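Long-range contacts in alpha-fucosidase GH29 (Fusarium graminearum, PDB 4PSR), which hydrolyses alpha-L-fucosides as a GH29 glycoside hydrolase, probably releasing alpha-1,6-linked fucose from the reducing-end N-acetylglucosamine of glycoprotein glycans: residues V31-G36 / L341-M346; W35-T40 / D128-W133; F103-I108 / V152-D157; A117-P122 / K165-M170. All blocks are in the same frame, centred on the assembly; numbering follows the deposited sequence. Where two conformers were deposited one is given.

How the interactions relate
Interactions 1 and 4 are parallel strand pairs of one closed barrel, joined because strands 29-33 and 119-125 are neighbours in it; both rest on backbone hydrogen bonds. Interaction 1 adds a side-chain bond network that ends at the fucose, whereas the side chains of interaction 4 meet through apolar contacts. Interaction 3 lies outside the barrel wall, where helices 105-114 and 151-161 meet through rings and aliphatic groups. Interaction 2 joins loops that follow strands 29-33 and 119-125, using apolar contacts and one water. It shares Trp-35 and Gly-36 with interaction 1. All four are largely buried; partly exposed residues occur at the margins of interactions 1, 3 and 4.

Interaction 1: residues V31-G36 / L341-M346; sequences VYWHWG and LNISPM. With FUL (beta-L-fucopyranose), chain M.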
loop_
_atom_site.group_PDB
_atom_site.type_symbol
_atom_site.label_atom_id
_atom_site.label_comp_id
_atom_site.label_asym_id
_atom_site.label_seq_id
_atom_site.Cartn_x
_atom_site.Cartn_y
_atom_site.Cartn_z
ATOM N N VAL A 31 4.444 7.554 3.325
ATOM C CA VAL A 31 4.344 7.471 4.770
ATOM C C VAL A 31 3.090 8.180 5.272
ATOM O O VAL A 31 2.776 9.294 4.879
ATOM C CB VAL A 31 5.604 8.082 5.461
ATOM C CG1 VAL A 31 5.419 8.160 6.970
ATOM C CG2 VAL A 31 6.843 7.271 5.115
ATOM N N TYR A 32 2.389 7.544 6.201
ATOM C CA TYR A 32 1.284 8.174 6.905
ATOM C C TYR A 32 1.353 7.860 8.389
ATOM O O TYR A 32 2.247 7.150 8.829
ATOM C CB TYR A 32 -0.103 7.866 6.294
ATOM C CG TYR A 32 -0.764 6.495 6.480
ATOM C CD1 TYR A 32 -2.147 6.417 6.534
ATOM C CD2 TYR A 32 -0.045 5.321 6.510
ATOM C CE1 TYR A 32 -2.789 5.222 6.649
ATOM C CE2 TYR A 32 -0.685 4.093 6.629
ATOM C CZ TYR A 32 -2.050 4.051 6.682
ATOM O OH TYR A 32 -2.668 2.799 6.768
ATOM N N TRP A 33 0.451 8.451 9.162
ATOM C CA TRP A 33 0.527 8.326 10.605
ATOM C C TRP A 33 -0.850 8.256 11.251
ATOM O O TRP A 33 -1.693 9.118 11.044
ATOM C CB TRP A 33 1.371 9.468 11.235
ATOM C CG TRP A 33 1.154 10.822 10.660
ATOM C CD1 TRP A 33 0.322 11.799 11.113
ATOM C CD2 TRP A 33 1.858 11.382 9.555
ATOM N NE1 TRP A 33 0.435 12.936 10.332
ATOM C CE2 TRP A 33 1.364 12.688 9.358
ATOM C CE3 TRP A 33 2.812 10.883 8.673
ATOM C CZ2 TRP A 33 1.821 13.501 8.334
ATOM C CZ3 TRP A 33 3.262 11.704 7.649
ATOM C CH2 TRP A 33 2.760 12.986 7.486
ATOM N N HIS A 34 -1.013 7.222 12.063
ATOM C CA HIS A 34 -2.185 7.077 12.918
ATOM C C HIS A 34 -1.935 7.834 14.221
ATOM O O HIS A 34 -1.468 7.261 15.201
ATOM C CB HIS A 34 -2.459 5.596 13.228
ATOM C CG HIS A 34 -3.098 4.823 12.111
ATOM N ND1 HIS A 34 -2.482 4.561 10.905
ATOM C CD2 HIS A 34 -4.308 4.211 12.050
ATOM C CE1 HIS A 34 -3.294 3.837 10.148
ATOM N NE2 HIS A 34 -4.403 3.608 10.823
ATOM N N TRP A 35 -2.312 9.102 14.226
ATOM C CA TRP A 35 -2.121 9.962 15.382
ATOM C C TRP A 35 -3.377 10.749 15.581
ATOM O O TRP A 35 -3.842 11.423 14.669
ATOM C CB TRP A 35 -0.951 10.910 15.140
ATOM C CG TRP A 35 -0.630 11.825 16.291
ATOM C CD1 TRP A 35 -0.254 11.473 17.549
ATOM C CD2 TRP A 35 -0.675 13.247 16.264
ATOM N NE1 TRP A 35 -0.058 12.598 18.304
ATOM C CE2 TRP A 35 -0.305 13.702 17.530
ATOM C CE3 TRP A 35 -0.997 14.180 15.274
ATOM C CZ2 TRP A 35 -0.221 15.062 17.845
ATOM C CZ3 TRP A 35 -0.905 15.537 15.579
ATOM C CH2 TRP A 35 -0.526 15.959 16.855
ATOM N N GLY A 36 -3.954 10.669 16.774
ATOM C CA GLY A 36 -5.184 11.398 17.044
ATOM C C GLY A 36 -5.661 11.224 18.477
ATOM O O GLY A 36 -4.900 10.806 19.317
ATOM N N LEU A 341 3.825 3.242 4.410
ATOM C CA LEU A 341 4.317 2.929 5.744
ATOM C C LEU A 341 3.753 3.835 6.815
ATOM O O LEU A 341 3.840 5.067 6.744
ATOM C CB LEU A 341 5.849 3.007 5.762
ATOM C CG LEU A 341 6.535 2.731 7.093
ATOM C CD1 LEU A 341 6.318 1.304 7.574
ATOM C CD2 LEU A 341 8.021 3.064 6.983
ATOM N N ASN A 342 3.195 3.212 7.848
ATOM C CA ASN A 342 2.644 3.940 8.989
ATOM C C ASN A 342 3.657 4.160 10.093
ATOM O O ASN A 342 4.392 3.213 10.454
ATOM C CB ASN A 342 1.421 3.212 9.567
ATOM C CG ASN A 342 0.927 3.840 10.825
ATOM O OD1 ASN A 342 0.269 4.864 10.778
ATOM N ND2 ASN A 342 1.236 3.240 11.955
ATOM N N ILE A 343 3.696 5.391 10.615
ATOM C CA ILE A 343 4.476 5.742 11.808
ATOM C C ILE A 343 3.527 6.188 12.909
ATOM O O ILE A 343 2.337 6.481 12.652
ATOM C CB ILE A 343 5.581 6.810 11.482
ATOM C CG1 ILE A 343 4.951 8.142 11.104
ATOM C CG2 ILE A 343 6.475 6.260 10.367
ATOM C CD1 ILE A 343 5.988 9.269 10.800
ATOM N N SER A 344 4.054 6.240 14.131
ATOM C CA SER A 344 3.213 6.299 15.334
ATOM C C SER A 344 3.718 7.307 16.363
ATOM O O SER A 344 4.367 6.917 17.343
ATOM C CB SER A 344 3.156 4.920 15.987
ATOM O OG SER A 344 2.770 3.905 15.067
ATOM N N PRO A 345 3.412 8.593 16.153
ATOM C CA PRO A 345 3.799 9.595 17.158
ATOM C C PRO A 345 3.079 9.366 18.491
ATOM O O PRO A 345 1.935 8.889 18.528
ATOM C CB PRO A 345 3.359 10.922 16.522
ATOM C CG PRO A 345 3.170 10.621 15.042
ATOM C CD PRO A 345 2.724 9.181 14.997
ATOM N N MET A 346 3.727 9.743 19.581
ATOM C CA MET A 346 3.101 9.734 20.895
ATOM C C MET A 346 1.979 10.747 20.980
ATOM O O MET A 346 1.847 11.625 20.122
ATOM C CB MET A 346 4.144 10.026 21.974
ATOM C CG MET A 346 5.303 9.082 21.904
ATOM S SD MET A 346 6.373 9.088 23.393
ATOM C CE MET A 346 6.823 10.790 23.513
HETATM C C1 FUL M . -7.774 -1.248 9.611
HETATM C C2 FUL M . -8.202 -0.377 10.775
HETATM O O2 FUL M . -9.285 -0.956 11.519
HETATM C C3 FUL M . -6.982 -0.221 11.645
HETATM O O3 FUL M . -7.332 0.519 12.793
HETATM C C4 FUL M . -5.932 0.485 10.826
HETATM O O4 FUL M . -6.384 1.797 10.506
HETATM C C5 FUL M . -5.652 -0.320 9.564
HETATM C C6 FUL M . -4.662 0.356 8.640
HETATM O O5 FUL M . -6.833 -0.575 8.808
HETATM O O1 FUL M . -8.898 -1.499 8.807
HETATM O O HOH W 1 0.619 7.055 17.041
#
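His-34 and Asn-342 meet with their ring and amide planes nearly perpendicular, 85° apart, and OD1 of Asn-342 accepts from both the backbone N and the ring ND1 of His-34. The backbone N lies 3.0 Å from OD1, within the carbonyl plane, and ND1 2.8 Å from it, well above that plane. Two donors therefore grip one oxygen and fix the rotation of the imidazole. With ND1 donating, NE2 at the far edge faces O4 of beta-L-fucopyranose at 2.7 Å, a hydrogen bond in which either atom could be the donor. The amide itself is steadied by ND2, which bonds to the backbone O of Trp-311.

Asn-342 also crosses Tyr-32, its CB lying 3.7 Å from CE2 of the tyrosine ring. On the other face of the sheet, Trp-33 and Ile-343 run side by side, pointing the same way, with CB of Trp-33 3.8 Å from CG1 of Ile-343. Farther along, Pro-345 lays CB over the five-membered ring of Trp-35, a CH-pi contact 25° off the ring normal. The indole is turned there by CG standing anti to the backbone N (chi1 -178°), and NE1 adds a weak hydrogen bond to O of Met-346. A water donates to O of both His-34 and Pro-345.

Between the strands, N of Tyr-32 reaches O of Leu-341 and N of Ile-343 reaches O of Tyr-32, each at 2.9 Å. This parallel pairing of strands 29-33 and 337-343, first with last, closes the TIM barrel and places His-34, which hydrogen-bonds the fucose, at the C-terminal end of the strands.

Interaction 2: residues W35-T40 / D128-W133; sequences WGAFTT and DGFSMW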
loop_
_atom_site.group_PDB
_atom_site.type_symbol
_atom_site.label_atom_id
_atom_site.label_comp_id
_atom_site.label_asym_id
_atom_site.label_seq_id
_atom_site.Cartn_x
_atom_site.Cartn_y
_atom_site.Cartn_z
ATOM N N TRP A 35 -2.312 9.102 14.226
ATOM C CA TRP A 35 -2.121 9.962 15.382
ATOM C C TRP A 35 -3.377 10.749 15.581
ATOM O O TRP A 35 -3.842 11.423 14.669
ATOM C CB TRP A 35 -0.951 10.910 15.140
ATOM C CG TRP A 35 -0.630 11.825 16.291
ATOM C CD1 TRP A 35 -0.254 11.473 17.549
ATOM C CD2 TRP A 35 -0.675 13.247 16.264
ATOM N NE1 TRP A 35 -0.058 12.598 18.304
ATOM C CE2 TRP A 35 -0.305 13.702 17.530
ATOM C CE3 TRP A 35 -0.997 14.180 15.274
ATOM C CZ2 TRP A 35 -0.221 15.062 17.845
ATOM C CZ3 TRP A 35 -0.905 15.537 15.579
ATOM C CH2 TRP A 35 -0.526 15.959 16.855
ATOM N N GLY A 36 -3.954 10.669 16.774
ATOM C CA GLY A 36 -5.184 11.398 17.044
ATOM C C GLY A 36 -5.661 11.224 18.477
ATOM O O GLY A 36 -4.900 10.806 19.317
ATOM N N ALA A 37 -6.923 11.553 18.725
ATOM C CA ALA A 37 -7.464 11.407 20.065
ATOM C C ALA A 37 -7.474 9.942 20.499
ATOM O O ALA A 37 -7.432 9.658 21.682
ATOM C CB ALA A 37 -8.863 11.988 20.158
ATOM N N PHE A 38 -7.475 9.021 19.541
ATOM C CA PHE A 38 -7.393 7.591 19.861
ATOM C C PHE A 38 -6.033 7.226 20.432
ATOM O O PHE A 38 -5.884 6.166 21.046
ATOM C CB PHE A 38 -7.697 6.722 18.632
ATOM C CG PHE A 38 -6.924 7.114 17.392
ATOM C CD1 PHE A 38 -5.577 6.751 17.235
ATOM C CD2 PHE A 38 -7.524 7.876 16.410
ATOM C CE1 PHE A 38 -4.860 7.161 16.112
ATOM C CE2 PHE A 38 -6.804 8.276 15.268
ATOM C CZ PHE A 38 -5.473 7.924 15.149
ATOM N N THR A 39 -5.036 8.103 20.273
ATOM C CA THR A 39 -3.713 7.871 20.820
ATOM C C THR A 39 -3.617 8.278 22.310
ATOM O O THR A 39 -2.667 7.904 22.995
ATOM C CB THR A 39 -2.637 8.660 20.009
ATOM O OG1 THR A 39 -2.853 8.467 18.598
ATOM C CG2 THR A 39 -1.230 8.234 20.379
ATOM N N THR A 40 -4.561 9.094 22.773
ATOM C CA THR A 40 -4.445 9.711 24.095
ATOM C C THR A 40 -4.174 8.693 25.220
ATOM O O THR A 40 -3.278 8.904 26.047
ATOM C CB THR A 40 -5.678 10.545 24.443
ATOM O OG1 THR A 40 -6.048 11.381 23.332
ATOM C CG2 THR A 40 -5.394 11.434 25.645
ATOM N N ASP A 128 -13.139 6.753 15.039
ATOM C CA ASP A 128 -13.576 7.279 16.327
ATOM C C ASP A 128 -14.365 8.581 16.260
ATOM O O ASP A 128 -14.623 9.195 17.297
ATOM C CB ASP A 128 -12.380 7.484 17.242
ATOM C CG ASP A 128 -11.455 8.609 16.777
ATOM O OD1 ASP A 128 -11.454 8.930 15.562
ATOM O OD2 ASP A 128 -10.726 9.165 17.635
ATOM N N GLY A 129 -14.740 9.016 15.065
ATOM C CA GLY A 129 -15.637 10.150 14.916
ATOM C C GLY A 129 -15.060 11.558 15.036
ATOM O O GLY A 129 -15.829 12.546 15.036
ATOM N N PHE A 130 -13.740 11.649 15.155
ATOM C CA PHE A 130 -13.029 12.924 15.396
ATOM C C PHE A 130 -12.356 13.332 14.086
ATOM O O PHE A 130 -11.414 12.672 13.633
ATOM C CB PHE A 130 -11.999 12.678 16.508
ATOM C CG PHE A 130 -11.288 13.927 17.024
ATOM C CD1 PHE A 130 -12.015 14.962 17.603
ATOM C CD2 PHE A 130 -9.902 14.040 16.993
ATOM C CE1 PHE A 130 -11.378 16.100 18.117
ATOM C CE2 PHE A 130 -9.269 15.169 17.530
ATOM C CZ PHE A 130 -10.001 16.185 18.091
ATOM N N SER A 131 -12.870 14.397 13.472
ATOM C CA SER A 131 -12.313 14.913 12.215
ATOM C C SER A 131 -11.173 15.854 12.548
ATOM O O SER A 131 -11.400 16.778 13.293
ATOM C CB SER A 131 -13.357 15.696 11.434
ATOM O OG SER A 131 -14.506 14.906 11.147
ATOM N N MET A 132 -9.967 15.660 12.012
ATOM C CA MET A 132 -8.817 16.442 12.474
ATOM C C MET A 132 -8.507 17.676 11.625
ATOM O O MET A 132 -7.416 18.276 11.774
ATOM C CB MET A 132 -7.621 15.545 12.711
ATOM C CG MET A 132 -7.823 14.789 14.036
ATOM S SD MET A 132 -6.437 13.720 14.482
ATOM C CE MET A 132 -6.782 12.295 13.418
ATOM N N TRP A 133 -9.464 18.107 10.817
ATOM C CA TRP A 133 -9.405 19.417 10.135
ATOM C C TRP A 133 -10.450 20.351 10.785
ATOM O O TRP A 133 -11.248 19.932 11.633
ATOM C CB TRP A 133 -9.618 19.287 8.620
ATOM C CG TRP A 133 -10.964 18.762 8.239
ATOM C CD1 TRP A 133 -12.041 19.506 7.851
ATOM C CD2 TRP A 133 -11.394 17.383 8.204
ATOM N NE1 TRP A 133 -13.109 18.687 7.591
ATOM C CE2 TRP A 133 -12.748 17.384 7.820
ATOM C CE3 TRP A 133 -10.774 16.153 8.502
ATOM C CZ2 TRP A 133 -13.490 16.211 7.684
ATOM C CZ3 TRP A 133 -11.519 14.984 8.392
ATOM C CH2 TRP A 133 -12.864 15.024 7.974
HETATM O O HOH W 2 -8.815 10.881 16.713
#
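Met-132 pushes its thioether against the backbone at Trp-35 and Gly-36, the tight part of this contact. Its CE lies 3.3 Å from O of Trp-35, and its SD lies 3.7 Å from CA of Gly-36. The methionine chain bends at its last torsion (chi3 -79°), which brings the methyl group beside O of Trp-35. The sulfur packs directly on the CA of Gly-36, which has no side chain, while N of Gly-36 lies over one face of the Phe-38 ring, toward its rim. CB of Ala-37 approaches CD2 of Phe-130 at 3.9 Å, and Asp-128 meets Phe-38 at the ring edge, OD2 being 3.7 Å from CD2; ring and carboxylate planes are 64° apart.

The packing is looser where CE2 of Phe-38 stands 4.4 Å from CE of Met-132, and on the polar side, where the carboxylate does not bond directly to the facing loop. Instead a water donates to OD2 of Asp-128 at 2.7 Å and accepts a weak bond from N of Ala-37. OD2 is also held by the hydroxyl of Tyr-75, which fixes the acid from outside the two segments.

The 35-40 loop is braced from within, N of Gly-36 donating to OG1 of Thr-39 at 3.1 Å with an angle of 163°. The side chain of Phe-38 is about 8 Å from the sugar. Here the loops following barrel strands 29-33 and 119-125 pack together beside the fucose site at the C-terminal end of a TIM barrel, Phe-38 touching the fucose neighbour His-126.

Interaction 3: residues F103-I108 / V152-D157; sequences FDPEAI and VKLWAD
The six-membered ring of Trp-155 is met by Phe-103, Pro-105 and Ile-108 from different sides, so that a single indole supplies most of the 152-157 side of the contact. CG of Trp-155 stands anti to its carbonyl carbon (chi1 -70°), which takes the indole across to the other helix. Phe-103 presents its edge to the indole face in an offset edge-to-face pair: the centroids are 5.6 Å apart, the planes stand at 69°, and CE1 of Phe-103 comes within 3.7 Å of CZ2 of Trp-155. Pro-105 arrives obliquely, with CB 3.6 Å from CZ3 of Trp-155. The same proline places CD over the centre of the phenylalanine ring, 3.6 Å above its plane. At the indole edge, CD1 of Ile-108 lies 4.0 Å from CH2 of Trp-155.

These groups join helix 105-114 to helix 151-161 on the outside of the TIM barrel. Trp-155 also meets Trp-33 and Pro-122, linking the helix pair to strands 29-33 and 119-125. Asp-104 is the N-cap of the first helix; its OD1 accepts N of Ala-107 at 3.2 Å from above the carboxylate plane. Toward the partly exposed margin the packing thins, CG of Leu-154 standing 4.5 Å from CG of Pro-105.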
loop_
_atom_site.group_PDB
_atom_site.type_symbol
_atom_site.label_atom_id
_atom_site.label_comp_id
_atom_site.label_asym_id
_atom_site.label_seq_id
_atom_site.Cartn_x
_atom_site.Cartn_y
_atom_site.Cartn_z
ATOM N N PHE A 103 5.335 19.166 20.346
ATOM C CA PHE A 103 4.849 18.800 19.023
ATOM C C PHE A 103 5.544 19.656 17.950
ATOM O O PHE A 103 5.299 20.862 17.850
ATOM C CB PHE A 103 3.315 18.933 18.990
ATOM C CG PHE A 103 2.692 18.743 17.621
ATOM C CD1 PHE A 103 3.051 17.690 16.799
ATOM C CD2 PHE A 103 1.690 19.595 17.195
ATOM C CE1 PHE A 103 2.434 17.557 15.557
ATOM C CE2 PHE A 103 1.095 19.445 15.976
ATOM C CZ PHE A 103 1.457 18.428 15.154
ATOM N N ASP A 104 6.374 19.011 17.136
ATOM C CA ASP A 104 7.176 19.701 16.125
ATOM C C ASP A 104 6.852 19.117 14.745
ATOM O O ASP A 104 7.586 18.283 14.216
ATOM C CB ASP A 104 8.656 19.528 16.434
ATOM C CG ASP A 104 9.561 20.444 15.607
ATOM O OD1 ASP A 104 9.130 21.013 14.581
ATOM O OD2 ASP A 104 10.760 20.528 15.996
ATOM N N PRO A 105 5.708 19.516 14.175
ATOM C CA PRO A 105 5.332 18.903 12.904
ATOM C C PRO A 105 6.344 19.168 11.775
ATOM O O PRO A 105 6.542 18.305 10.927
ATOM C CB PRO A 105 3.960 19.511 12.610
ATOM C CG PRO A 105 3.913 20.746 13.401
ATOM C CD PRO A 105 4.681 20.456 14.650
ATOM N N GLU A 106 6.997 20.325 11.749
ATOM C CA GLU A 106 7.989 20.578 10.704
ATOM C C GLU A 106 9.144 19.579 10.776
ATOM O O GLU A 106 9.548 19.026 9.751
ATOM C CB GLU A 106 8.515 22.003 10.754
ATOM C CG GLU A 106 9.374 22.270 9.555
ATOM C CD GLU A 106 9.416 23.717 9.168
ATOM O OE1 GLU A 106 8.939 24.565 9.959
ATOM O OE2 GLU A 106 9.928 23.992 8.063
ATOM N N ALA A 107 9.632 19.292 11.985
ATOM C CA ALA A 107 10.695 18.314 12.144
ATOM C C ALA A 107 10.250 16.925 11.651
ATOM O O ALA A 107 11.011 16.217 10.976
ATOM C CB ALA A 107 11.175 18.249 13.601
ATOM N N ILE A 108 9.010 16.548 11.980
ATOM C CA ILE A 108 8.502 15.254 11.563
ATOM C C ILE A 108 8.438 15.180 10.049
ATOM O O ILE A 108 8.852 14.203 9.460
ATOM C CB ILE A 108 7.162 14.932 12.218
ATOM C CG1 ILE A 108 7.396 14.656 13.703
ATOM C CG2 ILE A 108 6.486 13.743 11.524
ATOM C CD1 ILE A 108 6.115 14.616 14.518
ATOM N N VAL A 152 -4.843 18.696 10.332
ATOM C CA VAL A 152 -4.768 18.238 8.944
ATOM C C VAL A 152 -4.208 19.334 8.010
ATOM O O VAL A 152 -3.384 19.036 7.164
ATOM C CB VAL A 152 -6.115 17.638 8.521
ATOM C CG1 VAL A 152 -6.208 17.481 7.037
ATOM C CG2 VAL A 152 -6.311 16.266 9.225
ATOM N N LYS A 153 -4.647 20.575 8.179
ATOM C CA LYS A 153 -4.140 21.658 7.334
ATOM C C LYS A 153 -2.655 21.928 7.602
ATOM O O LYS A 153 -1.898 22.134 6.655
ATOM C CB LYS A 153 -4.986 22.919 7.486
ATOM C CG LYS A 153 -4.720 24.005 6.446
ATOM C CD LYS A 153 -5.171 23.645 5.025
ATOM C CE LYS A 153 -5.135 24.890 4.150
ATOM N NZ LYS A 153 -5.297 24.644 2.704
ATOM N N LEU A 154 -2.247 21.886 8.870
ATOM C CA LEU A 154 -0.833 22.057 9.254
ATOM C C LEU A 154 0.017 20.976 8.547
ATOM O O LEU A 154 1.061 21.267 7.942
ATOM C CB LEU A 154 -0.721 21.849 10.777
ATOM C CG LEU A 154 0.150 22.545 11.811
ATOM C CD1 LEU A 154 0.531 23.961 11.476
ATOM C CD2 LEU A 154 -0.670 22.521 13.099
ATOM N N TRP A 155 -0.403 19.717 8.632
ATOM C CA TRP A 155 0.339 18.655 7.976
ATOM C C TRP A 155 0.375 18.844 6.473
ATOM O O TRP A 155 1.436 18.695 5.850
ATOM C CB TRP A 155 -0.263 17.289 8.258
ATOM C CG TRP A 155 -0.135 16.735 9.666
ATOM C CD1 TRP A 155 -1.166 16.353 10.464
ATOM C CD2 TRP A 155 1.065 16.470 10.406
ATOM N NE1 TRP A 155 -0.689 15.870 11.645
ATOM C CE2 TRP A 155 0.677 15.955 11.651
ATOM C CE3 TRP A 155 2.420 16.643 10.149
ATOM C CZ2 TRP A 155 1.602 15.545 12.619
ATOM C CZ3 TRP A 155 3.338 16.255 11.117
ATOM C CH2 TRP A 155 2.920 15.723 12.341
ATOM N N ALA A 156 -0.777 19.170 5.891
ATOM C CA ALA A 156 -0.856 19.283 4.442
ATOM C C ALA A 156 0.052 20.384 3.930
ATOM O O ALA A 156 0.769 20.201 2.951
ATOM C CB ALA A 156 -2.295 19.548 3.999
ATOM N N ASP A 157 0.015 21.542 4.593
ATOM C CA ASP A 157 0.870 22.655 4.168
ATOM C C ASP A 157 2.350 22.277 4.228
ATOM O O ASP A 157 3.124 22.579 3.312
ATOM C CB ASP A 157 0.593 23.899 5.002
ATOM C CG ASP A 157 -0.753 24.556 4.684
ATOM O OD1 ASP A 157 -1.452 24.164 3.719
ATOM O OD2 ASP A 157 -1.129 25.492 5.423
#

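Interaction 4: residues A117-P122 / K165-M170; sequences ARFAGP and KLVIAM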
loop_
_atom_site.group_PDB
_atom_site.type_symbol
_atom_site.label_atom_id
_atom_site.label_comp_id
_atom_site.label_asym_id
_atom_site.label_seq_id
_atom_site.Cartn_x
_atom_site.Cartn_y
_atom_site.Cartn_z
ATOM N N ALA A 117 10.111 9.133 1.118
ATOM C CA ALA A 117 8.677 9.094 0.819
ATOM C C ALA A 117 8.378 10.074 -0.327
ATOM O O ALA A 117 8.852 11.210 -0.299
ATOM C CB ALA A 117 7.926 9.513 2.039
ATOM N N ARG A 118 7.578 9.636 -1.299
ATOM C CA ARG A 118 7.155 10.527 -2.361
ATOM C C ARG A 118 5.705 10.962 -2.197
ATOM O O ARG A 118 5.251 11.866 -2.899
ATOM C CB ARG A 118 7.362 9.884 -3.718
ATOM C CG ARG A 118 8.793 9.865 -4.169
ATOM C CD ARG A 118 8.812 9.647 -5.659
ATOM N NE ARG A 118 10.125 9.849 -6.234
ATOM C CZ ARG A 118 10.410 9.558 -7.480
ATOM N NH1 ARG A 118 9.460 9.061 -8.276
ATOM N NH2 ARG A 118 11.632 9.762 -7.930
ATOM N N PHE A 119 4.994 10.336 -1.261
ATOM C CA PHE A 119 3.677 10.808 -0.809
ATOM C C PHE A 119 3.615 10.652 0.696
ATOM O O PHE A 119 4.232 9.730 1.232
ATOM C CB PHE A 119 2.472 10.135 -1.528
ATOM C CG PHE A 119 2.430 8.602 -1.483
ATOM C CD1 PHE A 119 1.471 7.953 -0.733
ATOM C CD2 PHE A 119 3.258 7.829 -2.292
ATOM C CE1 PHE A 119 1.391 6.574 -0.726
ATOM C CE2 PHE A 119 3.195 6.441 -2.280
ATOM C CZ PHE A 119 2.243 5.819 -1.501
ATOM N N ALA A 120 2.883 11.540 1.359
ATOM C CA ALA A 120 2.824 11.545 2.796
ATOM C C ALA A 120 1.592 12.267 3.287
ATOM O O ALA A 120 1.041 13.118 2.578
ATOM C CB ALA A 120 4.086 12.206 3.389
ATOM N N GLY A 121 1.171 11.940 4.502
ATOM C CA GLY A 121 0.118 12.707 5.128
ATOM C C GLY A 121 -0.504 12.000 6.303
ATOM O O GLY A 121 -0.133 10.874 6.636
ATOM N N PRO A 122 -1.483 12.654 6.934
ATOM C CA PRO A 122 -2.118 12.139 8.149
ATOM C C PRO A 122 -3.293 11.198 7.884
ATOM O O PRO A 122 -3.954 11.263 6.853
ATOM C CB PRO A 122 -2.715 13.388 8.790
ATOM C CG PRO A 122 -3.048 14.275 7.574
ATOM C CD PRO A 122 -1.909 14.036 6.615
ATOM N N LYS A 165 3.745 14.526 -2.628
ATOM C CA LYS A 165 2.301 14.419 -2.845
ATOM C C LYS A 165 1.615 14.160 -1.517
ATOM O O LYS A 165 2.195 13.568 -0.601
ATOM C CB LYS A 165 2.005 13.295 -3.851
ATOM C CG LYS A 165 2.549 13.540 -5.260
ATOM C CD LYS A 165 1.520 14.178 -6.156
ATOM C CE LYS A 165 1.999 14.337 -7.604
ATOM N NZ LYS A 165 0.915 14.943 -8.416
ATOM N N LEU A 166 0.363 14.576 -1.416
ATOM C CA LEU A 166 -0.396 14.484 -0.176
ATOM C C LEU A 166 -1.383 13.313 -0.214
ATOM O O LEU A 166 -2.271 13.256 -1.095
ATOM C CB LEU A 166 -1.174 15.776 0.076
ATOM C CG LEU A 166 -2.044 15.827 1.335
ATOM C CD1 LEU A 166 -1.232 15.763 2.592
ATOM C CD2 LEU A 166 -2.930 17.066 1.336
ATOM N N VAL A 167 -1.236 12.410 0.758
ATOM C CA VAL A 167 -2.246 11.387 1.029
ATOM C C VAL A 167 -3.007 11.762 2.294
ATOM O O VAL A 167 -2.419 12.232 3.285
ATOM C CB VAL A 167 -1.646 9.951 1.139
ATOM C CG1 VAL A 167 -0.536 9.859 2.183
ATOM C CG2 VAL A 167 -2.732 8.916 1.420
ATOM N N ILE A 168 -4.319 11.533 2.251
ATOM C CA ILE A 168 -5.181 11.678 3.426
ATOM C C ILE A 168 -5.910 10.356 3.641
ATOM O O ILE A 168 -6.542 9.854 2.697
ATOM C CB ILE A 168 -6.211 12.822 3.259
ATOM C CG1 ILE A 168 -5.510 14.190 3.107
ATOM C CG2 ILE A 168 -7.213 12.831 4.424
ATOM C CD1 ILE A 168 -4.860 14.732 4.372
ATOM N N ALA A 169 -5.817 9.801 4.842
ATOM C CA ALA A 169 -6.536 8.564 5.200
ATOM C C ALA A 169 -7.798 8.869 5.974
ATOM O O ALA A 169 -7.826 9.671 6.926
ATOM C CB ALA A 169 -5.624 7.604 5.976
ATOM N N MET A 170 -8.871 8.197 5.537
ATOM C CA MET A 170 -10.218 8.375 6.050
ATOM C C MET A 170 -10.801 7.013 6.401
ATOM O O MET A 170 -10.844 6.128 5.544
ATOM C CB MET A 170 -11.082 9.051 5.003
ATOM C CG MET A 170 -10.629 10.447 4.615
ATOM S SD MET A 170 -10.900 11.674 5.908
ATOM C CE MET A 170 -12.686 11.897 5.731
#
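Four backbone hydrogen bonds link the strands where Phe-119 pairs with Lys-165 and Ala-120 with Leu-166, and just beyond. N of Lys-165 donates to O of Arg-118 at 3.1 Å, N of Ala-120 to O of Lys-165 at 2.9 Å, and N of Val-167 to O of Ala-120 at 3.0 Å. The last bond of the ladder, from N of Ala-169 to O of Pro-122, is almost straight at 175° and 3.1 Å long. The strands are parallel, with 38° between their axes.

Weaker CA-H...O contacts fill in between these bonds. One runs from CA of Gly-121 to O of Val-167 at 3.2 Å, with no side chain between; that carbonyl is buried and has no hydrogen-bond partner in the model, as expected opposite Pro-122, whose ring nitrogen carries no hydrogen.

Apolar contacts lie on both faces. Phe-119 turns CG between its backbone N and carbonyl carbon (chi1 55°), and its ring edge meets CG1 of Val-167, 4.0 Å from CD1 of Phe-119. Pro-122 and Ile-168 meet on the other face, CG of the proline 3.7 Å from CD1 of the isoleucine.

Charged ends find partners elsewhere: NH1 of Arg-118 forms a salt bridge with Asp-375, and Lys-165 makes a cation-pi contact with Trp-23. The two strands are the ends of a beta-alpha-beta unit through helix 151-161; strand 29-33 flanks 119-125, strand 222-225 flanks 165-170, and helix 200-218 packs against Leu-166 and Ile-168.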